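LacI family sugar-binding transcriptional regulator (Enterococcus faecalis V583, PDB 4RK0) binds ribose in its sugar-binding region and probably acts as a DNA-binding transcriptional regulator of the LacI family. Local coordinates at residues P89-D94 / A241-E246; F101-L106 / K253-Q258. All blocks are in the same frame, centred on the assembly; numbering follows the deposited sequence.

Contact 1 (P89-D94 / A241-E246); sequences PFIVLD and ATLLLE. With RIB (alpha-D-ribofuranose), chain E.
Asp94 OD1 accepts a hydrogen bond from ribose O2 at 2.6 Å, the shortest secure polar bond here. A second bond, from ribose O1 to Asp94 OD2, is also modelled, but OD2 lies too close to the sugar for its place to be trusted. Aspartate suits the spot because its carboxylate oxygen OD1 is a strong acceptor for the O2 hydroxyl; Asp214, Arg143, Asn139, Asn186, Gln231 and Gln95 also bond the sugar.

Back along the strand, the contact with helix 233-249 is purely apolar. Ile91 carries it with two branches. Its CG1 stands opposite the backbone N (chi1 -175°), and this extended arm carries CD1 to within 3.7 Å of Leu243 CB, the two side chains meeting at about a right angle. The other branch, CG2, sits 4.0 Å from Leu244 CB, so the two branches of this beta-branched residue touch two successive helix positions. Leu244 starts off to one side of the strand, yet with CG trans to N (chi1 178°) it swings CD1 over the backbone at the strand's beginning, 3.8 Å from Phe90 CA and 3.9 Å from Pro89 C. Pro89 CB touches the same methyl more loosely, at 4.2 Å.

No hydrogen bond crosses between strand and helix, whose segment axes approach to 8.2 Å and run nearly antiparallel at 157°. Branched aliphatic side chains on a parallel strand beneath a helix, with a ligand at the strand's C-terminal end, are characteristic of alpha/beta folds, here the periplasmic-binding-protein-like fold of LacI-family regulators.

Contact 2 (F101-L106 / K253-Q258); sequences FSDAVL and KDWEEQ
Asp103 OD1 takes the backbone N of Glu256 at 2.9 Å, approached from its anti side and 21° out of the carboxylate plane; CG, anti to the carbonyl carbon (chi1 -70°), turns the carboxylate to that N-H. From there the chains pair as parallel strands, Ala104 N bonding Glu256 O, Gln258 N bonding Ala104 O, and Leu106 N reaching Gln258 O at 2.8 Å. Ala104 and Glu257 are paired, so their CB atoms lie side by side on one face of the sheet, 4.3 Å apart.

Before the strands, the flat indole of Trp255 can lie against the backbone of Phe101 and Ser102 and cover it, with Ser102 CA only 3.3 Å from CE3. The Phe101 ring, itself poorly ordered, turns an edge toward that indole in an offset edge-to-face pair, planes at 67°. Ser102 N, under the indole face, and Asp103 N are buried with no partner in the model.

In the second shell, Asp103 OD2 forms a salt bridge with Arg247 of helix 233-249 and accepts a hydrogen bond from a water 2.7 Å away. Lys253 holds the same water weakly and forms a salt bridge with Glu256 OE1.

Both carboxylate oxygens of buried Asp103 are thus satisfied, and the arginine probably keeps it ionised.

In the fold
Contacts 1 and 2 lie in one lobe, their centres about 8 Å apart, and share the mixed sheet in which strands 90-93, 103-107 and 257-265 are parallel neighbours. Val92 joins them directly: its O lies 3.1 Å from Val105 N, a probable hydrogen bond. Along the chain the segments alternate, 89-94, 101-106, 241-246, 253-258, so helix 233-249 packs on the sheet in contact 1 before the following strand 257-265 enters it in contact 2. The intervening chain contains the four-stranded parallel sheet of the other lobe; its return completes the first lobe, consistent with the two-lobed periplasmic-binding-protein architecture, with ribose bound by residues from both.

Contact 1 (P89-D94 / A241-E246)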
# COMPACT_ATOMS: atom_id res chain seq x y z
N PRO A 89 18.44 15.81 14.68
CA PRO A 89 18.45 14.40 15.03
C PRO A 89 17.79 13.55 13.93
O PRO A 89 16.93 14.03 13.19
CB PRO A 89 17.62 14.37 16.31
CG PRO A 89 16.68 15.51 16.17
CD PRO A 89 17.46 16.57 15.46
N PHE A 90 18.27 12.33 13.82
CA PHE A 90 17.75 11.35 12.88
C PHE A 90 17.90 9.92 13.38
O PHE A 90 18.56 9.63 14.37
CB PHE A 90 18.45 11.50 11.53
CG PHE A 90 19.91 11.09 11.56
CD1 PHE A 90 20.90 11.98 11.92
CD2 PHE A 90 20.27 9.80 11.25
CE1 PHE A 90 22.23 11.58 11.96
CE2 PHE A 90 21.58 9.40 11.28
CZ PHE A 90 22.58 10.29 11.65
N ILE A 91 17.25 9.00 12.68
CA ILE A 91 17.29 7.60 13.00
C ILE A 91 17.20 6.83 11.67
O ILE A 91 16.54 7.29 10.75
CB ILE A 91 16.15 7.22 13.99
CG1 ILE A 91 16.28 5.76 14.43
CG2 ILE A 91 14.77 7.53 13.40
CD1 ILE A 91 15.56 5.52 15.76
N VAL A 92 17.94 5.74 11.59
CA VAL A 92 18.02 4.90 10.39
C VAL A 92 17.46 3.50 10.64
O VAL A 92 17.40 2.98 11.76
CB VAL A 92 19.47 4.79 9.83
CG1 VAL A 92 20.11 6.17 9.67
CG2 VAL A 92 20.36 3.84 10.62
N LEU A 93 17.02 2.88 9.57
CA LEU A 93 16.47 1.57 9.64
C LEU A 93 16.37 1.03 8.23
O LEU A 93 16.58 1.74 7.22
CB LEU A 93 15.06 1.60 10.25
CG LEU A 93 13.96 2.27 9.46
CD1 LEU A 93 12.59 1.78 9.95
CD2 LEU A 93 14.06 3.78 9.46
N ASP A 94 16.07 -0.25 8.20
CA ASP A 94 15.71 -0.98 7.00
C ASP A 94 16.85 -0.94 5.97
O ASP A 94 17.95 -1.43 6.28
CB ASP A 94 14.40 -0.46 6.43
CG ASP A 94 13.69 -1.54 5.59
OD1 ASP A 94 13.44 -2.65 6.13
OD2 ASP A 94 13.48 -1.34 4.40
N ALA A 241 9.82 5.96 15.62
CA ALA A 241 9.32 7.30 15.94
C ALA A 241 9.57 7.62 17.40
O ALA A 241 9.90 8.75 17.76
CB ALA A 241 7.83 7.42 15.64
N THR A 242 9.42 6.61 18.25
CA THR A 242 9.49 6.84 19.69
C THR A 242 10.89 7.25 20.02
O THR A 242 11.10 8.23 20.71
CB THR A 242 9.06 5.60 20.49
OG1 THR A 242 7.67 5.33 20.20
CG2 THR A 242 9.19 5.83 22.00
N LEU A 243 11.85 6.50 19.50
CA LEU A 243 13.26 6.82 19.73
C LEU A 243 13.66 8.15 19.16
O LEU A 243 14.45 8.86 19.76
CB LEU A 243 14.15 5.72 19.20
CG LEU A 243 14.19 4.44 20.02
CD1 LEU A 243 15.22 3.53 19.39
CD2 LEU A 243 14.53 4.68 21.48
N LEU A 244 13.08 8.55 18.02
CA LEU A 244 13.44 9.84 17.45
C LEU A 244 12.88 10.96 18.28
O LEU A 244 13.56 11.94 18.54
CB LEU A 244 12.95 9.98 16.00
CG LEU A 244 13.22 11.31 15.29
CD1 LEU A 244 14.72 11.60 15.21
CD2 LEU A 244 12.63 11.25 13.88
N LEU A 245 11.63 10.84 18.70
CA LEU A 245 11.04 11.89 19.54
C LEU A 245 11.77 12.03 20.88
O LEU A 245 11.80 13.14 21.46
CB LEU A 245 9.55 11.65 19.74
CG LEU A 245 8.67 12.05 18.54
CD1 LEU A 245 7.22 11.75 18.87
CD2 LEU A 245 8.83 13.52 18.19
N GLU A 246 12.37 10.94 21.35
CA GLU A 246 13.18 10.98 22.56
C GLU A 246 14.42 11.82 22.38
O GLU A 246 14.84 12.48 23.32
CB GLU A 246 13.61 9.58 22.99
CG GLU A 246 12.64 8.85 23.90
CD GLU A 246 13.03 7.39 24.13
OE1 GLU A 246 14.16 6.97 23.76
OE2 GLU A 246 12.20 6.63 24.67
O5 RIB E . 9.32 -5.89 1.41
C5 RIB E . 10.07 -4.69 1.27
C4 RIB E . 11.43 -5.04 1.69
O4 RIB E . 12.41 -3.99 1.49
C3 RIB E . 11.09 -5.36 3.14
O3 RIB E . 11.43 -6.74 3.25
C2 RIB E . 11.93 -4.31 3.87
O2 RIB E . 12.67 -4.87 4.93
C1 RIB E . 12.75 -3.54 2.81
O1 RIB E . 14.13 -3.50 3.13

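Contact 2 (F101-L106 / K253-Q258)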
# COMPACT_ATOMS: atom_id res chain seq x y z
N PHE A 101 27.16 5.60 14.78
CA PHE A 101 27.05 6.85 15.54
C PHE A 101 25.70 7.52 15.28
O PHE A 101 25.59 8.69 14.93
CB PHE A 101 28.23 7.77 15.21
CG PHE A 101 29.51 7.35 15.87
CD1 PHE A 101 30.25 6.29 15.36
CD2 PHE A 101 29.95 7.98 17.03
CE1 PHE A 101 31.43 5.88 15.98
CE2 PHE A 101 31.13 7.58 17.65
CZ PHE A 101 31.86 6.53 17.12
N SER A 102 24.66 6.71 15.42
CA SER A 102 23.32 7.21 15.32
C SER A 102 22.41 6.20 15.97
O SER A 102 22.80 5.08 16.33
CB SER A 102 22.90 7.45 13.87
OG SER A 102 22.73 6.24 13.18
N ASP A 103 21.17 6.63 16.12
CA ASP A 103 20.13 5.73 16.46
C ASP A 103 19.80 4.87 15.24
O ASP A 103 19.97 5.32 14.10
CB ASP A 103 18.87 6.52 16.87
CG ASP A 103 19.04 7.23 18.20
OD1 ASP A 103 19.93 6.84 18.97
OD2 ASP A 103 18.27 8.17 18.46
N ALA A 104 19.33 3.66 15.50
CA ALA A 104 18.87 2.72 14.45
C ALA A 104 17.95 1.65 15.03
O ALA A 104 18.14 1.18 16.16
CB ALA A 104 20.06 2.05 13.77
N VAL A 105 16.95 1.25 14.26
CA VAL A 105 16.13 0.10 14.67
C VAL A 105 16.15 -0.92 13.55
O VAL A 105 15.68 -0.62 12.46
CB VAL A 105 14.69 0.51 14.93
CG1 VAL A 105 13.96 -0.66 15.61
CG2 VAL A 105 14.64 1.76 15.79
N LEU A 106 16.73 -2.09 13.80
CA LEU A 106 16.83 -3.15 12.82
C LEU A 106 15.80 -4.22 13.11
O LEU A 106 15.20 -4.25 14.19
CB LEU A 106 18.22 -3.76 12.88
CG LEU A 106 19.34 -2.84 12.33
CD1 LEU A 106 19.70 -1.75 13.32
CD2 LEU A 106 20.55 -3.67 11.93
N LYS A 253 21.07 12.45 24.44
CA LYS A 253 20.97 11.04 24.87
C LYS A 253 21.83 10.08 24.07
O LYS A 253 22.24 10.39 22.94
CB LYS A 253 19.50 10.60 24.93
CG LYS A 253 18.76 10.51 23.61
CD LYS A 253 18.75 9.10 23.05
CE LYS A 253 17.74 8.15 23.70
NZ LYS A 253 18.08 6.77 23.28
N ASP A 254 22.15 8.92 24.66
CA ASP A 254 23.07 8.01 24.00
C ASP A 254 22.47 7.44 22.72
O ASP A 254 21.26 7.29 22.61
CB ASP A 254 23.50 6.82 24.87
CG ASP A 254 24.99 6.84 25.22
OD1 ASP A 254 25.63 7.92 25.13
OD2 ASP A 254 25.54 5.78 25.59
N TRP A 255 23.36 7.08 21.80
CA TRP A 255 23.00 6.41 20.56
C TRP A 255 22.45 5.04 20.88
O TRP A 255 23.08 4.28 21.62
CB TRP A 255 24.24 6.21 19.68
CG TRP A 255 25.01 7.43 19.38
CD1 TRP A 255 26.33 7.67 19.70
CD2 TRP A 255 24.55 8.59 18.69
NE1 TRP A 255 26.70 8.91 19.26
CE2 TRP A 255 25.62 9.51 18.65
CE3 TRP A 255 23.32 8.96 18.13
CZ2 TRP A 255 25.51 10.74 18.05
CZ3 TRP A 255 23.21 10.20 17.54
CH2 TRP A 255 24.30 11.08 17.50
N GLU A 256 21.30 4.70 20.30
CA GLU A 256 20.63 3.45 20.63
C GLU A 256 20.37 2.68 19.34
O GLU A 256 19.87 3.23 18.36
CB GLU A 256 19.32 3.74 21.37
CG GLU A 256 18.73 2.52 22.07
CD GLU A 256 17.69 2.87 23.14
OE1 GLU A 256 17.32 4.05 23.32
OE2 GLU A 256 17.25 1.92 23.82
N GLU A 257 20.74 1.41 19.35
CA GLU A 257 20.48 0.56 18.22
C GLU A 257 19.84 -0.75 18.69
O GLU A 257 20.49 -1.59 19.30
CB GLU A 257 21.77 0.39 17.40
CG GLU A 257 22.40 -1.00 17.33
CD GLU A 257 23.39 -1.12 16.19
OE1 GLU A 257 24.02 -0.09 15.83
OE2 GLU A 257 23.53 -2.24 15.65
N GLN A 258 18.54 -0.89 18.42
CA GLN A 258 17.78 -2.09 18.79
C GLN A 258 17.52 -2.99 17.59
O GLN A 258 17.34 -2.50 16.50
CB GLN A 258 16.41 -1.71 19.32
CG GLN A 258 16.39 -0.63 20.37
CD GLN A 258 15.00 -0.49 20.96
OE1 GLN A 258 14.21 -1.44 20.94
NE2 GLN A 258 14.70 0.68 21.51
O HOH W 1 16.83 8.05 20.75